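Local structure of Sca-family protein (Rickettsia rickettsii, 4LQ8) at residues E71-P76 and E275-K280; D79-Q84 and P135-K140; L208-G213 and G298-T303; P281-G286 and L328-D333. The protein is a rickettsial surface cell antigen, represented here by its N-terminal head domain, and probably acts in adhesion to or interaction with the host cell. All coordinates share one frame; numbering follows the deposited sequence.

Interaction 1 of 4, residues E71-P76 and E275-K280; sequences ETIIQP and EISSPK
Helix-on-sheet packing is seen here in compact form: helix 64-90 lies across strand 271-277, and Ile73 and Ile74 of the helix bear on Glu275, Ile276 and Ser277. The two short segments run at 84° to each other, so that one turn of helix meets a few consecutive strand residues. Ile74 makes the closer approach. Its chain is extended beyond CG1 (chi2 164°), which carries CD1 forward to 3.4 Å from CG of Glu275, and the same methyl lies 3.4 Å from the carbonyl O of Ile276. Glu275 comes to meet it from the opposite direction, bent at chi2, so that its carboxylate carbon CD also rests on the methyl, 3.6 Å from Ile74 CD1. Beside this pair, CG2 of Ile73 sits 4.0 Å from CB of Ser277.

The polar ends among these aliphatic groups are held by other parts of the chain. Glu275 forms a salt bridge with Arg70 and hydrogen bonds with Ser325 OG and Gln324 N, while Ser277 OG pairs with Thr260 OG1 and Tyr149 OH. The contact therefore combines buried hydrocarbon with a carboxylate and a hydroxyl that are already satisfied; the salt bridge to Arg70 probably stabilises the charge of the buried carboxylate, while its stem packs on the isoleucine methyl.

Interaction 2 of 4, residues D79-Q84 and P135-K140; sequences DNLIEQ and PELKKK
Leu137 reaches over the backbone of helix 64-90 and covers the carbonyl of Asn80, its CD1 lying 3.5 Å from Asn80 O. With CG anti to the backbone N (chi1 172°), the isobutyl fork is thrown across the interface: CD1 also rests on CB of Asn80 at 3.7 Å, and CD2 meets CD1 of Leu81 at 3.8 Å while packing on the stem of Gln84 as well. The helices that supply these residues are nearly antiparallel, their short segments inclined at 162° with axes 10.0 Å apart. Leu81 is packed as well by Ala131 and Leu132 of helix 125-132 and by Phe119, so Leu137 closes one side of an apolar cluster in this helical part of the fold.

Further along, the seam turns polar. Gln84 bends at chi2 and brings OE1 to 3.5 Å from CG of Glu136; the two side chains are set nearly perpendicular, with amide and carboxylate planes 89° apart. A water donates to Gln84 OE1 at 2.7 Å and accepts from Lys140 NZ at 2.8 Å. The other end of the amide, NE2, is bound to Asp88, which fixes which way round the amide sits. The aliphatic part of Lys140, meanwhile, passes beside Asn80 OD1.

No direct hydrogen bond joins the two segments. Leucine packing provides the apolar centre, and a single water couples an ammonium group to an amide oxygen at the margin, a link that probably draws electron density toward that oxygen.

Interaction 3 of 4, residues L208-G213 and G298-T303; sequences LAKQDG and GGEIYT
The ammonium nitrogen of Lys210 donates to the carbonyl of Gly299, NZ to O 2.8 Å. The approach is nearly along the C=O axis, with an angle of 166° at the oxygen. Lys210 gets there by staying fully extended beyond CG, so that its methylenes run past Ile301, CG lying 4.0 Å from CG1 of that residue, before CE reaches the carbonyl. The carboxylate of Glu300 is close as well, OE2 4.2 Å from Lys210 NZ: too long for a salt bridge, though the opposite charge would be expected to support the ammonium group.

Gly299 lies in the two-residue connection of a beta hairpin between strands 292-297 and 300-304, where Gly298 and Gly299 both have positive phi, close to the angles of a type I' turn. Lys210 opens a type I turn of its own, closed by Gly213 N on Lys210 O, which joins strand 206-209 to strand 215-224. The two turns thus belong to different sheets, and side chains behind the turns pack one sheet against the other.

There, Leu208 and Ile301 lie alongside each other, pointing opposite ways: Leu208 CD1 is 3.7 Å from Ile301 CD1, and Leu208 CD2 is 4.0 Å from Ile301 CG2. Ile218 of the neighbouring strand touches both residues, and Tyr294 adds to the cover on Leu208.

Interaction 4 of 4, residues P281-G286 and L328-D333; sequences PLKFAG and LSQAED
The ring of Phe284 meets Ser329 at its edge, OG lying in the ring plane 3.6 Å from CE2. Tyr311 of helix 308-320 adds a second aromatic ring, the two planes at about 50°, and Ala293 also touches the phenylalanine side chain. Ser329 OG has its hydrogen bond with Asp327, so toward Phe284 it is a packing partner.

Lys283, Gln330 and Glu332 occupy the other face of the pair. Lys283 NZ is gripped twice: it donates to Gln330 OE1 at 2.8 Å in the plane of the amide carbonyl, and forms a salt bridge with Glu332 OE2, also at 2.8 Å, where it meets the anti side of the carboxylate 20° out of plane. Gln330 bends at chi2 (88°), which folds its amide back along the strand; OE1 comes within 3.6 Å of Pro281 CB while it accepts the lysine. Two acceptors thus hold one ammonium group, and each probably stabilises its charge.

Between the faces runs the backbone ladder. Leu282 N donates to Leu328 O at 3.0 Å, Gln330 N to Leu282 O, Phe284 N to Gln330 O, Glu332 N to Phe284 O at 2.8 Å, and Gly286 N to Glu332 O. Leu282 thus bonds to Leu328 and Gln330, and Phe284 to Gln330 and Glu332, the one-residue-to-two pattern of parallel beta pairing. Strand 300-304 reaches 329-332 through helix 308-320, which covers the Leu282 and Phe284 face; this is a beta-alpha-beta crossover that skips two strands of the mixed sheet.

From the N terminus, helix 64-90 supplies the first halves of interactions 1 and 2. Interaction 2 closes early, on helix 135-155, and falls wholly within the much longer loop that interaction 1 completes at strand 271-277. Interaction 3 opens at 208-213, before that closure, and ends at 298-303, so it crosses interaction 1; it also crosses interaction 4, which opens at 281-286 directly after interaction 1 ends. Interactions 1, 3 and 4 all reach the nine-stranded mixed sheet: the first brings a helix onto it, the third joins it to the six-stranded sheet, and the fourth pairs two of its strands. Leu81 and Leu328 touch, linking interaction 2 to interaction 4.

Interaction 1 of 4, residues E71-P76 and E275-K280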
# COMPACT_ATOMS: atom_id res chain seq x y z
N GLU A 71 -5.10 -6.91 -9.68
CA GLU A 71 -5.44 -8.34 -9.74
C GLU A 71 -4.85 -9.20 -8.64
O GLU A 71 -5.45 -10.21 -8.30
CB GLU A 71 -5.02 -8.95 -11.09
CG GLU A 71 -5.77 -8.36 -12.27
CD GLU A 71 -5.41 -9.00 -13.60
OE1 GLU A 71 -4.32 -9.60 -13.72
OE2 GLU A 71 -6.25 -8.91 -14.53
N THR A 72 -3.66 -8.87 -8.17
CA THR A 72 -2.96 -9.72 -7.19
C THR A 72 -3.02 -9.18 -5.77
O THR A 72 -2.89 -9.96 -4.82
CB THR A 72 -1.49 -9.97 -7.60
OG1 THR A 72 -0.75 -8.76 -7.40
CG2 THR A 72 -1.36 -10.42 -9.02
N ILE A 73 -3.19 -7.86 -5.61
CA ILE A 73 -3.24 -7.27 -4.27
C ILE A 73 -4.60 -6.65 -3.94
O ILE A 73 -5.26 -7.09 -2.99
CB ILE A 73 -2.07 -6.23 -4.04
CG1 ILE A 73 -0.64 -6.86 -4.30
CG2 ILE A 73 -2.17 -5.55 -2.65
CD1 ILE A 73 -0.14 -7.98 -3.22
N ILE A 74 -4.99 -5.57 -4.67
CA ILE A 74 -6.18 -4.78 -4.32
C ILE A 74 -7.48 -5.60 -4.35
O ILE A 74 -8.20 -5.59 -3.35
CB ILE A 74 -6.27 -3.48 -5.16
CG1 ILE A 74 -5.02 -2.59 -4.90
CG2 ILE A 74 -7.59 -2.71 -4.88
CD1 ILE A 74 -4.79 -1.48 -5.93
N GLN A 75 -7.80 -6.24 -5.47
CA GLN A 75 -9.02 -7.05 -5.60
C GLN A 75 -9.02 -8.25 -4.64
O GLN A 75 -9.98 -8.37 -3.89
CB GLN A 75 -9.31 -7.46 -7.07
CG GLN A 75 -10.71 -8.06 -7.29
CD GLN A 75 -11.80 -7.08 -6.98
OE1 GLN A 75 -11.80 -5.94 -7.47
NE2 GLN A 75 -12.71 -7.47 -6.11
N PRO A 76 -7.95 -9.08 -4.52
CA PRO A 76 -8.00 -10.19 -3.54
C PRO A 76 -8.16 -9.75 -2.09
O PRO A 76 -8.78 -10.48 -1.31
CB PRO A 76 -6.66 -10.94 -3.77
CG PRO A 76 -6.29 -10.61 -5.16
CD PRO A 76 -6.71 -9.16 -5.32
N GLU A 275 -2.92 4.62 -8.79
CA GLU A 275 -3.14 3.55 -7.82
C GLU A 275 -2.02 3.49 -6.83
O GLU A 275 -0.90 3.91 -7.11
CB GLU A 275 -3.19 2.21 -8.58
CG GLU A 275 -4.07 1.14 -7.98
CD GLU A 275 -5.53 1.52 -7.81
OE1 GLU A 275 -5.88 2.01 -6.71
OE2 GLU A 275 -6.32 1.35 -8.76
N ILE A 276 -2.34 2.96 -5.65
CA ILE A 276 -1.40 2.65 -4.59
C ILE A 276 -1.80 1.29 -4.04
O ILE A 276 -2.91 0.81 -4.31
CB ILE A 276 -1.29 3.72 -3.47
CG1 ILE A 276 -2.63 3.85 -2.65
CG2 ILE A 276 -0.78 5.07 -4.01
CD1 ILE A 276 -2.51 4.70 -1.34
N SER A 277 -0.92 0.66 -3.27
CA SER A 277 -1.26 -0.58 -2.56
C SER A 277 -0.38 -0.71 -1.35
O SER A 277 0.70 -0.12 -1.29
CB SER A 277 -1.14 -1.81 -3.46
OG SER A 277 0.17 -2.36 -3.48
N SER A 278 -0.81 -1.56 -0.42
CA SER A 278 -0.05 -1.90 0.77
C SER A 278 -0.67 -3.12 1.40
O SER A 278 -1.84 -3.43 1.11
CB SER A 278 -0.06 -0.73 1.75
OG SER A 278 -1.25 -0.67 2.51
N PRO A 279 0.03 -3.79 2.35
CA PRO A 279 -0.66 -4.81 3.17
C PRO A 279 -1.82 -4.14 3.93
O PRO A 279 -1.74 -2.94 4.25
CB PRO A 279 0.42 -5.25 4.18
CG PRO A 279 1.68 -4.77 3.63
CD PRO A 279 1.40 -3.55 2.84
N LYS A 280 -2.90 -4.90 4.18
CA LYS A 280 -4.10 -4.39 4.85
C LYS A 280 -4.51 -5.26 6.05
O LYS A 280 -4.27 -6.46 6.01
CB LYS A 280 -5.30 -4.26 3.85
CG LYS A 280 -5.14 -3.19 2.76
CD LYS A 280 -4.97 -1.76 3.33
CE LYS A 280 -5.06 -0.67 2.29
NZ LYS A 280 -3.80 -0.51 1.52

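Interaction 2 of 4, residues D79-Q84 and P135-K140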
# COMPACT_ATOMS: atom_id res chain seq x y z
N ASP A 79 -11.74 -9.18 -1.82
CA ASP A 79 -12.46 -10.47 -1.93
C ASP A 79 -12.41 -11.28 -0.64
O ASP A 79 -13.45 -11.78 -0.20
CB ASP A 79 -11.96 -11.30 -3.11
CG ASP A 79 -12.22 -10.69 -4.48
OD1 ASP A 79 -13.06 -9.75 -4.57
OD2 ASP A 79 -11.59 -11.16 -5.46
N ASN A 80 -11.23 -11.38 -0.01
CA ASN A 80 -11.11 -12.07 1.27
C ASN A 80 -11.89 -11.32 2.35
O ASN A 80 -12.54 -11.96 3.15
CB ASN A 80 -9.68 -12.29 1.68
CG ASN A 80 -9.01 -13.30 0.81
OD1 ASN A 80 -9.29 -14.48 0.90
ND2 ASN A 80 -8.10 -12.84 -0.02
N LEU A 81 -11.85 -9.97 2.32
CA LEU A 81 -12.59 -9.13 3.28
C LEU A 81 -14.11 -9.34 3.16
O LEU A 81 -14.77 -9.53 4.17
CB LEU A 81 -12.22 -7.65 3.07
CG LEU A 81 -12.99 -6.59 3.85
CD1 LEU A 81 -12.94 -6.83 5.37
CD2 LEU A 81 -12.42 -5.20 3.53
N ILE A 82 -14.64 -9.33 1.93
CA ILE A 82 -16.07 -9.56 1.69
C ILE A 82 -16.49 -10.95 2.18
O ILE A 82 -17.54 -11.06 2.83
CB ILE A 82 -16.43 -9.30 0.20
CG1 ILE A 82 -16.34 -7.77 -0.13
CG2 ILE A 82 -17.80 -9.89 -0.19
CD1 ILE A 82 -17.24 -6.86 0.65
N GLU A 83 -15.66 -11.99 1.92
CA GLU A 83 -15.91 -13.36 2.38
C GLU A 83 -16.05 -13.37 3.90
O GLU A 83 -16.98 -13.99 4.41
CB GLU A 83 -14.79 -14.31 1.94
CG GLU A 83 -14.99 -14.83 0.53
CD GLU A 83 -16.28 -15.60 0.34
OE1 GLU A 83 -16.56 -16.49 1.18
OE2 GLU A 83 -17.05 -15.25 -0.58
N GLN A 84 -15.15 -12.64 4.61
CA GLN A 84 -15.18 -12.55 6.07
C GLN A 84 -16.45 -11.83 6.53
O GLN A 84 -17.08 -12.30 7.47
CB GLN A 84 -13.91 -11.89 6.64
CG GLN A 84 -13.87 -11.90 8.18
CD GLN A 84 -13.79 -13.29 8.77
OE1 GLN A 84 -12.84 -14.02 8.52
NE2 GLN A 84 -14.78 -13.67 9.55
N PRO A 135 -8.36 -12.54 13.19
CA PRO A 135 -7.03 -13.11 12.85
C PRO A 135 -7.08 -14.08 11.66
O PRO A 135 -6.11 -14.12 10.90
CB PRO A 135 -6.60 -13.84 14.14
CG PRO A 135 -7.52 -13.34 15.21
CD PRO A 135 -8.80 -12.95 14.55
N GLU A 136 -8.19 -14.82 11.47
CA GLU A 136 -8.32 -15.74 10.32
C GLU A 136 -8.29 -14.98 8.99
O GLU A 136 -7.65 -15.47 8.05
CB GLU A 136 -9.53 -16.70 10.42
CG GLU A 136 -10.89 -16.03 10.60
CD GLU A 136 -11.37 -15.84 12.04
OE1 GLU A 136 -10.59 -15.33 12.88
OE2 GLU A 136 -12.54 -16.18 12.31
N LEU A 137 -8.90 -13.77 8.92
CA LEU A 137 -8.83 -12.93 7.73
C LEU A 137 -7.40 -12.41 7.57
O LEU A 137 -6.85 -12.53 6.48
CB LEU A 137 -9.83 -11.76 7.78
CG LEU A 137 -9.71 -10.71 6.66
CD1 LEU A 137 -9.78 -11.36 5.27
CD2 LEU A 137 -10.73 -9.61 6.82
N LYS A 138 -6.80 -11.86 8.66
CA LYS A 138 -5.45 -11.32 8.64
C LYS A 138 -4.44 -12.32 8.06
O LYS A 138 -3.65 -11.96 7.20
CB LYS A 138 -5.03 -10.85 10.04
CG LYS A 138 -3.72 -10.09 10.06
CD LYS A 138 -3.83 -8.74 9.34
CE LYS A 138 -2.63 -7.88 9.60
NZ LYS A 138 -1.50 -8.28 8.73
N LYS A 139 -4.54 -13.59 8.48
CA LYS A 139 -3.70 -14.70 8.02
C LYS A 139 -3.81 -14.84 6.48
O LYS A 139 -2.78 -14.93 5.80
CB LYS A 139 -4.12 -16.00 8.73
CG LYS A 139 -3.42 -17.26 8.25
CD LYS A 139 -4.16 -18.55 8.66
CE LYS A 139 -4.74 -19.30 7.48
NZ LYS A 139 -6.11 -18.82 7.10
N LYS A 140 -5.06 -14.79 5.93
CA LYS A 140 -5.33 -14.90 4.50
C LYS A 140 -4.71 -13.70 3.76
O LYS A 140 -4.01 -13.89 2.76
CB LYS A 140 -6.84 -14.95 4.21
CG LYS A 140 -7.52 -16.20 4.76
CD LYS A 140 -8.98 -16.25 4.35
CE LYS A 140 -9.61 -17.56 4.78
NZ LYS A 140 -9.98 -17.56 6.21
O HOH W 1 -11.40 -15.23 6.61

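Interaction 3 of 4, residues L208-G213 and G298-T303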
# COMPACT_ATOMS: atom_id res chain seq x y z
N LEU A 208 4.64 0.98 20.13
CA LEU A 208 3.31 0.64 19.67
C LEU A 208 2.94 -0.73 20.24
O LEU A 208 3.76 -1.37 20.91
CB LEU A 208 3.19 0.72 18.12
CG LEU A 208 4.21 0.02 17.26
CD1 LEU A 208 3.95 -1.50 17.24
CD2 LEU A 208 4.17 0.56 15.83
N ALA A 209 1.71 -1.17 20.02
CA ALA A 209 1.31 -2.48 20.53
C ALA A 209 0.80 -3.34 19.40
O ALA A 209 0.15 -2.84 18.48
CB ALA A 209 0.23 -2.33 21.59
N LYS A 210 1.13 -4.64 19.45
CA LYS A 210 0.60 -5.64 18.51
C LYS A 210 -0.86 -5.89 18.94
O LYS A 210 -1.24 -5.52 20.06
CB LYS A 210 1.37 -6.96 18.61
CG LYS A 210 2.82 -6.89 18.17
CD LYS A 210 3.39 -8.29 18.19
CE LYS A 210 4.88 -8.29 17.98
NZ LYS A 210 5.43 -9.67 18.04
N GLN A 211 -1.68 -6.53 18.07
CA GLN A 211 -3.08 -6.82 18.38
C GLN A 211 -3.24 -7.59 19.71
O GLN A 211 -4.21 -7.34 20.43
CB GLN A 211 -3.80 -7.52 17.21
CG GLN A 211 -5.33 -7.45 17.31
CD GLN A 211 -6.06 -8.59 16.62
OE1 GLN A 211 -5.63 -9.76 16.64
NE2 GLN A 211 -7.20 -8.28 16.04
N ASP A 212 -2.26 -8.44 20.07
CA ASP A 212 -2.24 -9.22 21.30
C ASP A 212 -1.73 -8.44 22.54
O ASP A 212 -1.56 -9.03 23.61
CB ASP A 212 -1.44 -10.53 21.10
CG ASP A 212 0.07 -10.40 21.09
OD1 ASP A 212 0.57 -9.26 20.97
OD2 ASP A 212 0.76 -11.43 21.19
N GLY A 213 -1.45 -7.14 22.37
CA GLY A 213 -0.98 -6.28 23.46
C GLY A 213 0.52 -6.16 23.65
O GLY A 213 0.97 -5.28 24.38
N GLY A 298 3.07 -11.56 9.80
CA GLY A 298 3.74 -12.77 10.27
C GLY A 298 4.16 -12.68 11.73
O GLY A 298 5.22 -13.17 12.10
N GLY A 299 3.37 -11.98 12.53
CA GLY A 299 3.66 -11.76 13.95
C GLY A 299 4.73 -10.71 14.25
O GLY A 299 5.09 -10.54 15.42
N GLU A 300 5.23 -9.98 13.22
CA GLU A 300 6.25 -8.94 13.41
C GLU A 300 5.69 -7.59 12.99
O GLU A 300 4.79 -7.52 12.16
CB GLU A 300 7.52 -9.25 12.60
CG GLU A 300 8.26 -10.52 13.01
CD GLU A 300 8.98 -10.45 14.34
OE1 GLU A 300 10.09 -9.87 14.38
OE2 GLU A 300 8.43 -10.97 15.34
N ILE A 301 6.27 -6.52 13.52
CA ILE A 301 5.89 -5.15 13.20
C ILE A 301 6.84 -4.59 12.16
O ILE A 301 8.04 -4.74 12.26
CB ILE A 301 5.80 -4.26 14.48
CG1 ILE A 301 4.60 -4.70 15.38
CG2 ILE A 301 5.74 -2.76 14.14
CD1 ILE A 301 3.13 -4.26 14.89
N TYR A 302 6.27 -3.92 11.16
CA TYR A 302 7.03 -3.24 10.13
C TYR A 302 6.41 -1.87 9.94
O TYR A 302 5.20 -1.74 10.11
CB TYR A 302 6.95 -3.98 8.77
CG TYR A 302 7.46 -5.39 8.81
CD1 TYR A 302 8.79 -5.68 8.52
CD2 TYR A 302 6.61 -6.46 9.08
CE1 TYR A 302 9.27 -6.99 8.55
CE2 TYR A 302 7.09 -7.76 9.13
CZ TYR A 302 8.41 -8.03 8.84
OH TYR A 302 8.87 -9.32 8.89
N THR A 303 7.22 -0.88 9.54
CA THR A 303 6.68 0.42 9.18
C THR A 303 6.75 0.51 7.66
O THR A 303 7.57 -0.19 7.05
CB THR A 303 7.44 1.57 9.86
OG1 THR A 303 8.81 1.54 9.43
CG2 THR A 303 7.34 1.53 11.38

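Interaction 4 of 4, residues P281-G286 and L328-D333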
# COMPACT_ATOMS: atom_id res chain seq x y z
N PRO A 281 -5.18 -4.71 7.10
CA PRO A 281 -5.49 -3.28 7.30
C PRO A 281 -4.19 -2.50 7.60
O PRO A 281 -3.26 -3.04 8.20
CB PRO A 281 -6.45 -3.31 8.51
CG PRO A 281 -6.00 -4.49 9.30
CD PRO A 281 -5.60 -5.52 8.26
N LEU A 282 -4.12 -1.27 7.14
CA LEU A 282 -2.96 -0.41 7.39
C LEU A 282 -3.14 0.35 8.73
O LEU A 282 -4.23 0.85 8.99
CB LEU A 282 -2.82 0.58 6.21
CG LEU A 282 -1.54 1.41 6.14
CD1 LEU A 282 -0.30 0.51 6.01
CD2 LEU A 282 -1.59 2.34 4.96
N LYS A 283 -2.12 0.39 9.57
CA LYS A 283 -2.22 1.16 10.82
C LYS A 283 -1.33 2.42 10.70
O LYS A 283 -0.41 2.44 9.90
CB LYS A 283 -1.78 0.34 12.06
CG LYS A 283 -2.40 -1.06 12.23
CD LYS A 283 -3.89 -0.98 12.46
CE LYS A 283 -4.46 -2.24 13.05
NZ LYS A 283 -5.88 -2.01 13.41
N PHE A 284 -1.59 3.41 11.55
CA PHE A 284 -0.80 4.63 11.66
C PHE A 284 -0.41 4.78 13.11
O PHE A 284 -1.24 4.57 14.01
CB PHE A 284 -1.54 5.87 11.13
CG PHE A 284 -1.62 5.82 9.62
CD1 PHE A 284 -0.52 6.13 8.83
CD2 PHE A 284 -2.78 5.37 8.98
CE1 PHE A 284 -0.57 6.02 7.43
CE2 PHE A 284 -2.84 5.29 7.59
CZ PHE A 284 -1.73 5.59 6.83
N ALA A 285 0.88 5.08 13.33
CA ALA A 285 1.46 5.24 14.65
C ALA A 285 1.13 6.66 15.16
O ALA A 285 1.95 7.56 15.08
CB ALA A 285 2.97 5.00 14.57
N GLY A 286 -0.09 6.84 15.67
CA GLY A 286 -0.55 8.14 16.15
C GLY A 286 -1.68 8.65 15.25
O GLY A 286 -2.05 7.98 14.28
N LEU A 328 -9.15 1.33 4.09
CA LEU A 328 -8.84 0.20 5.00
C LEU A 328 -7.68 0.49 6.00
O LEU A 328 -6.74 -0.30 6.12
CB LEU A 328 -8.59 -1.12 4.22
CG LEU A 328 -9.66 -1.58 3.21
CD1 LEU A 328 -9.25 -2.91 2.55
CD2 LEU A 328 -11.04 -1.74 3.89
N SER A 329 -7.74 1.64 6.68
CA SER A 329 -6.69 2.04 7.62
C SER A 329 -7.23 2.57 8.93
O SER A 329 -8.39 2.99 9.01
CB SER A 329 -5.72 3.02 6.97
OG SER A 329 -6.26 4.33 7.01
N GLN A 330 -6.42 2.49 9.99
CA GLN A 330 -6.84 2.95 11.31
C GLN A 330 -5.66 3.59 12.04
O GLN A 330 -4.59 2.98 12.12
CB GLN A 330 -7.41 1.78 12.18
CG GLN A 330 -8.56 0.94 11.58
CD GLN A 330 -8.10 -0.24 10.74
OE1 GLN A 330 -7.32 -1.10 11.18
NE2 GLN A 330 -8.62 -0.35 9.52
N ALA A 331 -5.87 4.78 12.61
CA ALA A 331 -4.88 5.42 13.45
C ALA A 331 -4.90 4.66 14.78
O ALA A 331 -5.97 4.27 15.26
CB ALA A 331 -5.23 6.88 13.67
N GLU A 332 -3.72 4.37 15.32
CA GLU A 332 -3.62 3.61 16.57
C GLU A 332 -2.85 4.40 17.58
O GLU A 332 -2.15 5.34 17.23
CB GLU A 332 -2.95 2.24 16.32
CG GLU A 332 -3.75 1.27 15.47
CD GLU A 332 -5.05 0.73 16.05
OE1 GLU A 332 -5.37 1.03 17.22
OE2 GLU A 332 -5.76 0.01 15.31
N ASP A 333 -2.99 4.01 18.84
CA ASP A 333 -2.33 4.66 19.96
C ASP A 333 -0.84 4.30 20.05
O ASP A 333 -0.44 3.18 19.73
CB ASP A 333 -3.04 4.25 21.26
CG ASP A 333 -2.97 5.28 22.34
OD1 ASP A 333 -2.63 6.45 22.03
OD2 ASP A 333 -3.29 4.94 23.50